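Local coordinates for protein Lpg2148(MvcA) (Legionella pneumophila subsp. pneumophila str. Philadelphia 1, PDB 6K11) that probably acts as a deamidase-type deubiquitinase through which Legionella regulates the activity of the host ubiquitin-conjugating enzyme UBE2N, at residues A[94-99]-A[328-333]; A[121-126]-A[233-238]; A[249-254]-A[271-276]. One frame throughout, in Å; residues are numbered along the deposited sequence.

All three contacts involve one antiparallel sheet, whose order runs 97-98, 325-333, 120-129, 228-238, 250-252. Contact 1 adds the first edge strand, contact 2 pairs the central strand 120-129 with 228-238, and contact 3 packs helix 269-274 on the far edge strand. The centres of contacts 1 and 2 lie about 9 Å apart and those of 2 and 3 about 11 Å apart; both pairs touch through backbone bonds, whereas contacts 1 and 3 stay about 10 Å apart at their nearest atoms. Along the chain 94-99 comes first, contact 2 then closes before contact 3 opens, and 328-333 returns last, so distant parts of the sequence complete the sheet.

Contact 1 (A[94-99]-A[328-333]); sequences TKYEAL and KFKITE
K330 reaches back to T94 through its ammonium group, with NZ giving T94 O a hydrogen bond of 2.8 Å. The donor is tilted from that carbonyl plane, and the same NZ also bonds F91 O, so two main-chain oxygens grip it. K95 points its CB away from the neighbouring strand; its own NZ instead pairs with E97 OE1 at 2.8 Å, a salt bridge within 94-99.

Y96 is the flat piece between two lysines. CE of K330 sits over one face, 3.3 Å from Y96 CZ. K328 crosses at about a right angle, its CB to CD running beside Y96 CB and CG and its CE lying over the opposite face. A bend at chi3 (124°) in K330 lays its CE and NZ over the ring, giving a CH-pi contact and a cation-pi contact, with NZ 4.2 Å from the Y96 ring centroid. K328 carries its NZ on to D127, where it forms a salt bridge.

At E97 the chain becomes a short strand on the edge of the antiparallel sheet, beside strand 325-333. E97 and F329 form a hydrogen-bonded pair: E97 N to F329 O is 2.8 Å and almost straight (176°), while F329 N returns to E97 O at 2.9 Å. E97 CB also rests over a face of the F329 ring, toward its rim.

A98 and K328 make the following non-hydrogen-bonded pair, their CA atoms 4.2 Å apart, and A98 O turns to N105 ND2. L99 ends the run with its CA at the edge of the F329 ring. Its CD1 touches F329 CE2 at 4.1 Å, the two side chains crossing at about a right angle where L106 of helix 104-111 also meets both residues.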
loop_
_atom_site.group_PDB
_atom_site.type_symbol
_atom_site.label_atom_id
_atom_site.label_comp_id
_atom_site.label_asym_id
_atom_site.label_seq_id
_atom_site.Cartn_x
_atom_site.Cartn_y
_atom_site.Cartn_z
ATOM N N THR A 94 -14.692 -7.030 -5.514
ATOM C CA THR A 94 -14.395 -7.676 -6.784
ATOM C C THR A 94 -12.967 -8.197 -6.752
ATOM O O THR A 94 -12.080 -7.572 -6.167
ATOM C CB THR A 94 -14.585 -6.708 -7.957
ATOM O OG1 THR A 94 -15.930 -6.211 -7.963
ATOM C CG2 THR A 94 -14.336 -7.412 -9.291
ATOM N N LYS A 95 -12.747 -9.353 -7.370
ATOM C CA LYS A 95 -11.415 -9.941 -7.375
ATOM C C LYS A 95 -10.475 -9.179 -8.310
ATOM O O LYS A 95 -10.886 -8.604 -9.322
ATOM C CB LYS A 95 -11.472 -11.420 -7.777
ATOM C CG LYS A 95 -12.223 -11.687 -9.064
ATOM C CD LYS A 95 -11.328 -11.697 -10.306
ATOM C CE LYS A 95 -12.084 -12.316 -11.497
ATOM N NZ LYS A 95 -11.674 -11.745 -12.788
ATOM N N TYR A 96 -9.197 -9.187 -7.954
ATOM C CA TYR A 96 -8.154 -8.710 -8.850
ATOM C C TYR A 96 -7.791 -9.793 -9.864
ATOM O O TYR A 96 -7.821 -10.989 -9.562
ATOM C CB TYR A 96 -6.904 -8.313 -8.060
ATOM C CG TYR A 96 -6.974 -6.970 -7.345
ATOM C CD1 TYR A 96 -6.722 -5.780 -8.030
ATOM C CD2 TYR A 96 -7.261 -6.895 -5.978
ATOM C CE1 TYR A 96 -6.764 -4.547 -7.386
ATOM C CE2 TYR A 96 -7.309 -5.661 -5.318
ATOM C CZ TYR A 96 -7.051 -4.490 -6.034
ATOM O OH TYR A 96 -7.095 -3.261 -5.408
ATOM N N GLU A 97 -7.449 -9.362 -11.078
ATOM C CA GLU A 97 -6.886 -10.235 -12.103
ATOM C C GLU A 97 -5.397 -9.961 -12.295
ATOM O O GLU A 97 -4.956 -8.809 -12.330
ATOM C CB GLU A 97 -7.633 -10.080 -13.431
ATOM C CG GLU A 97 -8.891 -10.911 -13.468
ATOM C CD GLU A 97 -9.694 -10.657 -14.717
ATOM O OE1 GLU A 97 -10.631 -9.825 -14.598
ATOM O OE2 GLU A 97 -9.411 -11.267 -15.785
ATOM N N ALA A 98 -4.616 -11.024 -12.406
ATOM C CA ALA A 98 -3.210 -10.840 -12.729
ATOM C C ALA A 98 -3.070 -10.276 -14.139
ATOM O O ALA A 98 -3.768 -10.695 -15.065
ATOM C CB ALA A 98 -2.454 -12.165 -12.586
ATOM N N LEU A 99 -2.188 -9.284 -14.289
ATOM C CA LEU A 99 -1.845 -8.789 -15.614
ATOM C C LEU A 99 -1.114 -9.885 -16.381
ATOM O O LEU A 99 -0.153 -10.471 -15.874
ATOM C CB LEU A 99 -0.977 -7.526 -15.512
ATOM C CG LEU A 99 -0.672 -6.775 -16.816
ATOM C CD1 LEU A 99 -1.948 -6.211 -17.435
ATOM C CD2 LEU A 99 0.362 -5.657 -16.593
ATOM N N LYS A 328 -1.589 -6.682 -10.565
ATOM C CA LYS A 328 -2.965 -7.131 -10.707
ATOM C C LYS A 328 -3.862 -5.905 -10.777
ATOM O O LYS A 328 -3.496 -4.822 -10.313
ATOM C CB LYS A 328 -3.403 -8.060 -9.557
ATOM C CG LYS A 328 -3.092 -7.549 -8.171
ATOM C CD LYS A 328 -3.175 -8.654 -7.087
ATOM C CE LYS A 328 -3.241 -8.010 -5.700
ATOM N NZ LYS A 328 -2.935 -8.901 -4.557
ATOM N N PHE A 329 -5.046 -6.089 -11.363
ATOM C CA PHE A 329 -5.915 -4.969 -11.678
ATOM C C PHE A 329 -7.369 -5.411 -11.617
ATOM O O PHE A 329 -7.695 -6.597 -11.722
ATOM C CB PHE A 329 -5.618 -4.399 -13.070
ATOM C CG PHE A 329 -6.040 -5.314 -14.181
ATOM C CD1 PHE A 329 -7.316 -5.227 -14.729
ATOM C CD2 PHE A 329 -5.178 -6.290 -14.656
ATOM C CE1 PHE A 329 -7.721 -6.084 -15.739
ATOM C CE2 PHE A 329 -5.571 -7.152 -15.671
ATOM C CZ PHE A 329 -6.852 -7.051 -16.210
ATOM N N LYS A 330 -8.237 -4.422 -11.462
ATOM C CA LYS A 330 -9.672 -4.607 -11.575
ATOM C C LYS A 330 -10.237 -3.331 -12.177
ATOM O O LYS A 330 -9.674 -2.243 -12.001
ATOM C CB LYS A 330 -10.300 -4.923 -10.219
ATOM C CG LYS A 330 -10.132 -3.827 -9.192
ATOM C CD LYS A 330 -11.046 -4.098 -8.009
ATOM C CE LYS A 330 -10.314 -4.160 -6.708
ATOM N NZ LYS A 330 -11.039 -4.976 -5.688
ATOM N N ILE A 331 -11.336 -3.464 -12.914
ATOM C CA ILE A 331 -11.807 -2.370 -13.747
ATOM C C ILE A 331 -13.322 -2.254 -13.637
ATOM O O ILE A 331 -14.031 -3.246 -13.460
ATOM C CB ILE A 331 -11.340 -2.573 -15.212
ATOM C CG1 ILE A 331 -11.760 -1.395 -16.087
ATOM C CG2 ILE A 331 -11.837 -3.913 -15.758
ATOM C CD1 ILE A 331 -11.136 -1.394 -17.470
ATOM N N THR A 332 -13.814 -1.019 -13.730
ATOM C CA THR A 332 -15.245 -0.767 -13.694
ATOM C C THR A 332 -15.555 0.467 -14.523
ATOM O O THR A 332 -14.684 1.302 -14.798
ATOM C CB THR A 332 -15.754 -0.587 -12.256
ATOM O OG1 THR A 332 -17.155 -0.296 -12.286
ATOM C CG2 THR A 332 -15.019 0.578 -11.569
ATOM N N GLU A 333 -16.806 0.568 -14.944
ATOM C CA GLU A 333 -17.231 1.805 -15.573
ATOM C C GLU A 333 -17.639 2.810 -14.506
ATOM O O GLU A 333 -17.961 2.452 -13.370
ATOM C CB GLU A 333 -18.366 1.563 -16.561
ATOM C CG GLU A 333 -18.080 0.380 -17.462
ATOM C CD GLU A 333 -19.305 -0.158 -18.154
ATOM O OE1 GLU A 333 -19.599 -1.371 -17.995
ATOM O OE2 GLU A 333 -19.941 0.625 -18.886
#

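Contact 2 (A[121-126]-A[233-238]); sequences LIRFEI and SFTIYI
I122 and I236 bond to each other twice through their backbones: I122 N to I236 O is nearly straight (177°) and I236 N to I122 O is 2.8 Å. F124 and F234 repeat the pattern, with F124 N to F234 O at 2.8 Å and a longer return bond of 3.2 Å from F234 N to F124 O.

The aromatic contact lies on the face that carries these four side chains. F234 has its CG tucked between backbone N and carbonyl carbon (chi1 63°), which brings its ring under F124 CB, 3.7 Å from the F234 centroid. The planes of the two rings differ by 11°, but they are displaced so far that little of one covers the other. Beside them, I236 CD1 packs 3.6 Å from F124 CE1, I122 CD1 meets I238 CD1 at 3.6 Å, and I126 CD1 comes to the edge of the F234 ring.

Polar contact on the other face runs through one water, which accepts from R123 NE and S233 OG and donates to F124 O and E125 OE1. R123 NE meets it in the guanidinium plane, while N76 takes NH1 and S75 bonds S233 OG.

Two inner strands of an antiparallel sheet are joined here, one face apolar against helix 278-288 and the other against helix 71-83, a layering consistent with the papain-like fold of Cif-type deamidases.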
loop_
_atom_site.group_PDB
_atom_site.type_symbol
_atom_site.label_atom_id
_atom_site.label_comp_id
_atom_site.label_asym_id
_atom_site.label_seq_id
_atom_site.Cartn_x
_atom_site.Cartn_y
_atom_site.Cartn_z
ATOM N N LEU A 121 -12.563 3.234 -14.832
ATOM C CA LEU A 121 -11.670 3.358 -13.685
ATOM C C LEU A 121 -10.991 2.013 -13.481
ATOM O O LEU A 121 -11.665 0.983 -13.358
ATOM C CB LEU A 121 -12.428 3.774 -12.421
ATOM C CG LEU A 121 -11.617 3.770 -11.114
ATOM C CD1 LEU A 121 -10.537 4.842 -11.145
ATOM C CD2 LEU A 121 -12.510 3.979 -9.901
ATOM N N ILE A 122 -9.666 2.021 -13.461
ATOM C CA ILE A 122 -8.870 0.827 -13.206
ATOM C C ILE A 122 -8.130 1.031 -11.894
ATOM O O ILE A 122 -7.519 2.085 -11.675
ATOM C CB ILE A 122 -7.878 0.550 -14.348
ATOM C CG1 ILE A 122 -8.555 0.706 -15.712
ATOM C CG2 ILE A 122 -7.244 -0.831 -14.168
ATOM C CD1 ILE A 122 -7.554 0.775 -16.849
ATOM N N ARG A 123 -8.196 0.043 -11.019
ATOM C CA ARG A 123 -7.427 0.060 -9.784
ATOM C C ARG A 123 -6.354 -1.012 -9.883
ATOM O O ARG A 123 -6.650 -2.150 -10.265
ATOM C CB ARG A 123 -8.318 -0.177 -8.557
ATOM C CG ARG A 123 -7.532 -0.148 -7.253
ATOM C CD ARG A 123 -8.406 -0.090 -6.000
ATOM N NE ARG A 123 -7.582 -0.061 -4.780
ATOM C CZ ARG A 123 -7.967 0.476 -3.622
ATOM N NH1 ARG A 123 -9.154 1.062 -3.514
ATOM N NH2 ARG A 123 -7.151 0.464 -2.580
ATOM N N PHE A 124 -5.113 -0.645 -9.561
ATOM C CA PHE A 124 -3.975 -1.550 -9.642
ATOM C C PHE A 124 -3.412 -1.820 -8.258
ATOM O O PHE A 124 -3.413 -0.943 -7.391
ATOM C CB PHE A 124 -2.833 -0.989 -10.487
ATOM C CG PHE A 124 -3.154 -0.846 -11.935
ATOM C CD1 PHE A 124 -3.761 0.307 -12.408
ATOM C CD2 PHE A 124 -2.826 -1.852 -12.831
ATOM C CE1 PHE A 124 -4.053 0.450 -13.760
ATOM C CE2 PHE A 124 -3.109 -1.716 -14.178
ATOM C CZ PHE A 124 -3.723 -0.557 -14.642
ATOM N N GLU A 125 -2.873 -3.026 -8.088
ATOM C CA GLU A 125 -2.129 -3.394 -6.889
ATOM C C GLU A 125 -0.822 -4.051 -7.316
ATOM O O GLU A 125 -0.821 -4.938 -8.174
ATOM C CB GLU A 125 -2.951 -4.332 -6.000
ATOM C CG GLU A 125 -2.284 -4.671 -4.672
ATOM C CD GLU A 125 -2.445 -3.574 -3.624
ATOM O OE1 GLU A 125 -3.359 -2.719 -3.771
ATOM O OE2 GLU A 125 -1.651 -3.577 -2.645
ATOM N N ILE A 126 0.288 -3.589 -6.755
ATOM C CA ILE A 126 1.598 -4.178 -7.003
ATOM C C ILE A 126 2.007 -4.917 -5.742
ATOM O O ILE A 126 2.038 -4.324 -4.660
ATOM C CB ILE A 126 2.657 -3.123 -7.366
ATOM C CG1 ILE A 126 2.127 -2.129 -8.404
ATOM C CG2 ILE A 126 3.959 -3.794 -7.826
ATOM C CD1 ILE A 126 2.090 -2.662 -9.789
ATOM N N SER A 233 -0.261 0.821 -4.586
ATOM C CA SER A 233 -1.634 0.867 -5.063
ATOM C C SER A 233 -1.789 2.153 -5.857
ATOM O O SER A 233 -1.189 3.168 -5.498
ATOM C CB SER A 233 -2.614 0.842 -3.882
ATOM O OG SER A 233 -3.889 1.335 -4.259
ATOM N N PHE A 234 -2.544 2.105 -6.948
ATOM C CA PHE A 234 -2.842 3.323 -7.696
ATOM C C PHE A 234 -4.049 3.064 -8.574
ATOM O O PHE A 234 -4.513 1.929 -8.713
ATOM C CB PHE A 234 -1.641 3.818 -8.537
ATOM C CG PHE A 234 -1.183 2.866 -9.633
ATOM C CD1 PHE A 234 -0.339 1.793 -9.344
ATOM C CD2 PHE A 234 -1.543 3.092 -10.966
ATOM C CE1 PHE A 234 0.105 0.941 -10.346
ATOM C CE2 PHE A 234 -1.088 2.251 -11.976
ATOM C CZ PHE A 234 -0.265 1.163 -11.660
ATOM N N THR A 235 -4.560 4.139 -9.162
ATOM C CA THR A 235 -5.691 4.040 -10.058
ATOM C C THR A 235 -5.345 4.742 -11.361
ATOM O O THR A 235 -4.435 5.576 -11.434
ATOM C CB THR A 235 -6.969 4.643 -9.433
ATOM O OG1 THR A 235 -6.698 5.982 -8.976
ATOM C CG2 THR A 235 -7.435 3.804 -8.255
ATOM N N ILE A 236 -6.080 4.377 -12.401
ATOM C CA ILE A 236 -5.997 5.037 -13.691
ATOM C C ILE A 236 -7.425 5.305 -14.131
ATOM O O ILE A 236 -8.287 4.423 -14.026
ATOM C CB ILE A 236 -5.244 4.191 -14.735
ATOM C CG1 ILE A 236 -3.726 4.240 -14.471
ATOM C CG2 ILE A 236 -5.542 4.706 -16.153
ATOM C CD1 ILE A 236 -2.921 3.424 -15.453
ATOM N N TYR A 237 -7.676 6.518 -14.612
ATOM C CA TYR A 237 -9.002 6.921 -15.065
ATOM C C TYR A 237 -8.922 7.228 -16.553
ATOM O O TYR A 237 -8.044 7.977 -16.993
ATOM C CB TYR A 237 -9.499 8.134 -14.272
ATOM C CG TYR A 237 -10.838 8.687 -14.717
ATOM C CD1 TYR A 237 -11.981 7.882 -14.760
ATOM C CD2 TYR A 237 -10.958 10.024 -15.082
ATOM C CE1 TYR A 237 -13.218 8.403 -15.161
ATOM C CE2 TYR A 237 -12.185 10.551 -15.484
ATOM C CZ TYR A 237 -13.306 9.731 -15.528
ATOM O OH TYR A 237 -14.518 10.261 -15.936
ATOM N N ILE A 238 -9.815 6.631 -17.328
ATOM C CA ILE A 238 -9.860 6.822 -18.770
ATOM C C ILE A 238 -11.223 7.406 -19.131
ATOM O O ILE A 238 -12.205 6.676 -19.278
ATOM C CB ILE A 238 -9.597 5.509 -19.527
ATOM C CG1 ILE A 238 -8.280 4.885 -19.065
ATOM C CG2 ILE A 238 -9.549 5.779 -21.040
ATOM C CD1 ILE A 238 -8.187 3.386 -19.306
HETATM O O HOH W 1 -4.895 -1.107 -4.999
#

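Contact 3 (A[249-254]-A[271-276]); sequences FYPYQA and EYLSRI
S274 comes in between the F249 and Y250 rings. F249 lies just ahead of strand 250-252 and Y250 within it; their two aromatic rings leave the backbone on different sides, and the serine of helix 269-274 points its hydroxyl at the peptide that links them. From there OG donates a hydrogen bond to F249 O at 2.8 Å, the donor a little tilted from the carbonyl plane.

The same oxygen lies over a face of the Y250 ring, nearest to CE1 at 3.7 Å. Y250 keeps its CG beside its own backbone N (chi1 -60°), which turns that face to the serine; the ring also stacks with H9 of helix 4-19. F249 goes the other way: chi1 of 84° tucks CG between backbone N and carbonyl carbon and sends the ring back to the helix, where CZ comes within 3.5 Å of L273 O at an oblique angle. Y281 meets the F249 ring as well, and I236 and I238 of the neighbouring strand touch it. Further along, P251 and L273 supply the apolar part, P251 CG lying 4.0 Å from L273 CD1, with W264 against the leucine and bonded by its NE1 to P251 O.

Two waters bridge the segments. Water 2 accepts a hydrogen bond from F249 N at 3.1 Å and donates one to S274 O at 2.7 Å. Water 3 donates to S274 OG at 3.0 Å and has a weak link to Y250 OH.

The chemistry implies a serine hydroxyl used both ways, donating to F249 O and accepting from water 3, while water 2 serves F249 N; both polar atoms of the buried F249 backbone thus find partners where the start of edge strand 250-252 meets helix 269-274.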
loop_
_atom_site.group_PDB
_atom_site.type_symbol
_atom_site.label_atom_id
_atom_site.label_comp_id
_atom_site.label_asym_id
_atom_site.label_seq_id
_atom_site.Cartn_x
_atom_site.Cartn_y
_atom_site.Cartn_z
ATOM N N PHE A 249 -5.371 8.504 -20.768
ATOM C CA PHE A 249 -5.440 7.921 -19.432
ATOM C C PHE A 249 -4.717 8.821 -18.445
ATOM O O PHE A 249 -3.790 9.554 -18.815
ATOM C CB PHE A 249 -4.811 6.524 -19.378
ATOM C CG PHE A 249 -3.302 6.528 -19.181
ATOM C CD1 PHE A 249 -2.446 6.736 -20.256
ATOM C CD2 PHE A 249 -2.742 6.300 -17.919
ATOM C CE1 PHE A 249 -1.066 6.740 -20.088
ATOM C CE2 PHE A 249 -1.356 6.306 -17.746
ATOM C CZ PHE A 249 -0.518 6.513 -18.840
ATOM N N TYR A 250 -5.140 8.765 -17.183
ATOM C CA TYR A 250 -4.511 9.577 -16.139
ATOM C C TYR A 250 -4.260 8.701 -14.924
ATOM O O TYR A 250 -5.225 8.172 -14.342
ATOM C CB TYR A 250 -5.379 10.784 -15.778
ATOM C CG TYR A 250 -5.596 11.673 -16.978
ATOM C CD1 TYR A 250 -4.661 12.642 -17.329
ATOM C CD2 TYR A 250 -6.700 11.494 -17.798
ATOM C CE1 TYR A 250 -4.852 13.443 -18.455
ATOM C CE2 TYR A 250 -6.896 12.286 -18.922
ATOM C CZ TYR A 250 -5.971 13.256 -19.243
ATOM O OH TYR A 250 -6.166 14.040 -20.360
ATOM N N PRO A 251 -3.005 8.515 -14.507
ATOM C CA PRO A 251 -2.746 7.794 -13.259
ATOM C C PRO A 251 -2.784 8.739 -12.071
ATOM O O PRO A 251 -2.325 9.886 -12.136
ATOM C CB PRO A 251 -1.333 7.224 -13.470
ATOM C CG PRO A 251 -0.651 8.252 -14.354
ATOM C CD PRO A 251 -1.756 8.900 -15.196
ATOM N N TYR A 252 -3.342 8.225 -10.970
ATOM C CA TYR A 252 -3.490 8.935 -9.708
ATOM C C TYR A 252 -2.859 8.114 -8.592
ATOM O O TYR A 252 -3.101 6.900 -8.500
ATOM C CB TYR A 252 -4.977 9.153 -9.350
ATOM C CG TYR A 252 -5.855 9.787 -10.409
ATOM C CD1 TYR A 252 -5.366 10.732 -11.297
ATOM C CD2 TYR A 252 -7.211 9.446 -10.485
ATOM C CE1 TYR A 252 -6.226 11.315 -12.268
ATOM C CE2 TYR A 252 -8.048 10.009 -11.422
ATOM C CZ TYR A 252 -7.561 10.938 -12.302
ATOM O OH TYR A 252 -8.442 11.480 -13.216
ATOM N N GLN A 253 -2.098 8.767 -7.713
ATOM C CA GLN A 253 -1.534 8.017 -6.598
ATOM C C GLN A 253 -1.023 8.932 -5.491
ATOM O O GLN A 253 -0.775 10.126 -5.690
ATOM C CB GLN A 253 -0.381 7.121 -7.068
ATOM C CG GLN A 253 0.827 7.919 -7.587
ATOM C CD GLN A 253 2.058 7.056 -7.646
ATOM O OE1 GLN A 253 2.056 6.027 -8.319
ATOM N NE2 GLN A 253 3.091 7.433 -6.913
ATOM N N ALA A 254 -0.857 8.327 -4.318
ATOM C CA ALA A 254 0.021 8.790 -3.250
ATOM C C ALA A 254 1.070 7.711 -2.984
ATOM O O ALA A 254 0.938 6.568 -3.430
ATOM C CB ALA A 254 -0.766 9.086 -1.952
ATOM N N GLU A 271 -0.282 14.150 -15.902
ATOM C CA GLU A 271 -0.293 14.583 -17.300
ATOM C C GLU A 271 0.986 14.160 -18.005
ATOM O O GLU A 271 0.955 13.755 -19.174
ATOM C CB GLU A 271 -0.467 16.105 -17.389
ATOM C CG GLU A 271 -1.834 16.590 -16.915
ATOM C CD GLU A 271 -2.084 18.066 -17.225
ATOM O OE1 GLU A 271 -2.917 18.682 -16.514
ATOM O OE2 GLU A 271 -1.448 18.604 -18.163
ATOM N N TYR A 272 2.121 14.260 -17.306
ATOM C CA TYR A 272 3.388 13.799 -17.860
ATOM C C TYR A 272 3.294 12.348 -18.320
ATOM O O TYR A 272 3.649 12.017 -19.459
ATOM C CB TYR A 272 4.505 13.961 -16.831
ATOM C CG TYR A 272 5.863 13.592 -17.396
ATOM C CD1 TYR A 272 6.549 14.465 -18.245
ATOM C CD2 TYR A 272 6.451 12.364 -17.097
ATOM C CE1 TYR A 272 7.783 14.128 -18.776
ATOM C CE2 TYR A 272 7.689 12.015 -17.633
ATOM C CZ TYR A 272 8.347 12.899 -18.463
ATOM O OH TYR A 272 9.568 12.543 -18.976
ATOM N N LEU A 273 2.814 11.462 -17.442
ATOM C CA LEU A 273 2.786 10.049 -17.806
ATOM C C LEU A 273 1.702 9.774 -18.832
ATOM O O LEU A 273 1.870 8.904 -19.693
ATOM C CB LEU A 273 2.599 9.170 -16.560
ATOM C CG LEU A 273 3.787 9.155 -15.593
ATOM C CD1 LEU A 273 3.349 8.555 -14.257
ATOM C CD2 LEU A 273 5.013 8.401 -16.179
ATOM N N SER A 274 0.598 10.520 -18.770
ATOM C CA SER A 274 -0.445 10.394 -19.776
ATOM C C SER A 274 0.107 10.445 -21.197
ATOM O O SER A 274 -0.413 9.768 -22.094
ATOM C CB SER A 274 -1.465 11.511 -19.588
ATOM O OG SER A 274 -2.523 11.357 -20.501
ATOM N N ARG A 275 1.155 11.238 -21.421
ATOM C CA ARG A 275 1.612 11.477 -22.781
ATOM C C ARG A 275 2.262 10.251 -23.412
ATOM O O ARG A 275 2.391 10.205 -24.640
ATOM C CB ARG A 275 2.551 12.691 -22.788
ATOM C CG ARG A 275 1.897 13.869 -22.066
ATOM C CD ARG A 275 2.416 15.230 -22.440
ATOM N NE ARG A 275 3.554 15.577 -21.614
ATOM C CZ ARG A 275 3.608 16.597 -20.760
ATOM N NH1 ARG A 275 2.590 17.439 -20.601
ATOM N NH2 ARG A 275 4.720 16.783 -20.072
ATOM N N ILE A 276 2.634 9.233 -22.628
ATOM C CA ILE A 276 3.212 8.050 -23.263
ATOM C C ILE A 276 2.159 7.135 -23.867
ATOM O O ILE A 276 2.501 6.282 -24.698
ATOM C CB ILE A 276 4.117 7.265 -22.293
ATOM C CG1 ILE A 276 3.303 6.407 -21.320
ATOM C CG2 ILE A 276 5.074 8.219 -21.557
ATOM C CD1 ILE A 276 4.190 5.478 -20.499
HETATM O O HOH W 2 -3.009 9.285 -22.579
HETATM O O HOH W 3 -3.085 13.981 -21.778
#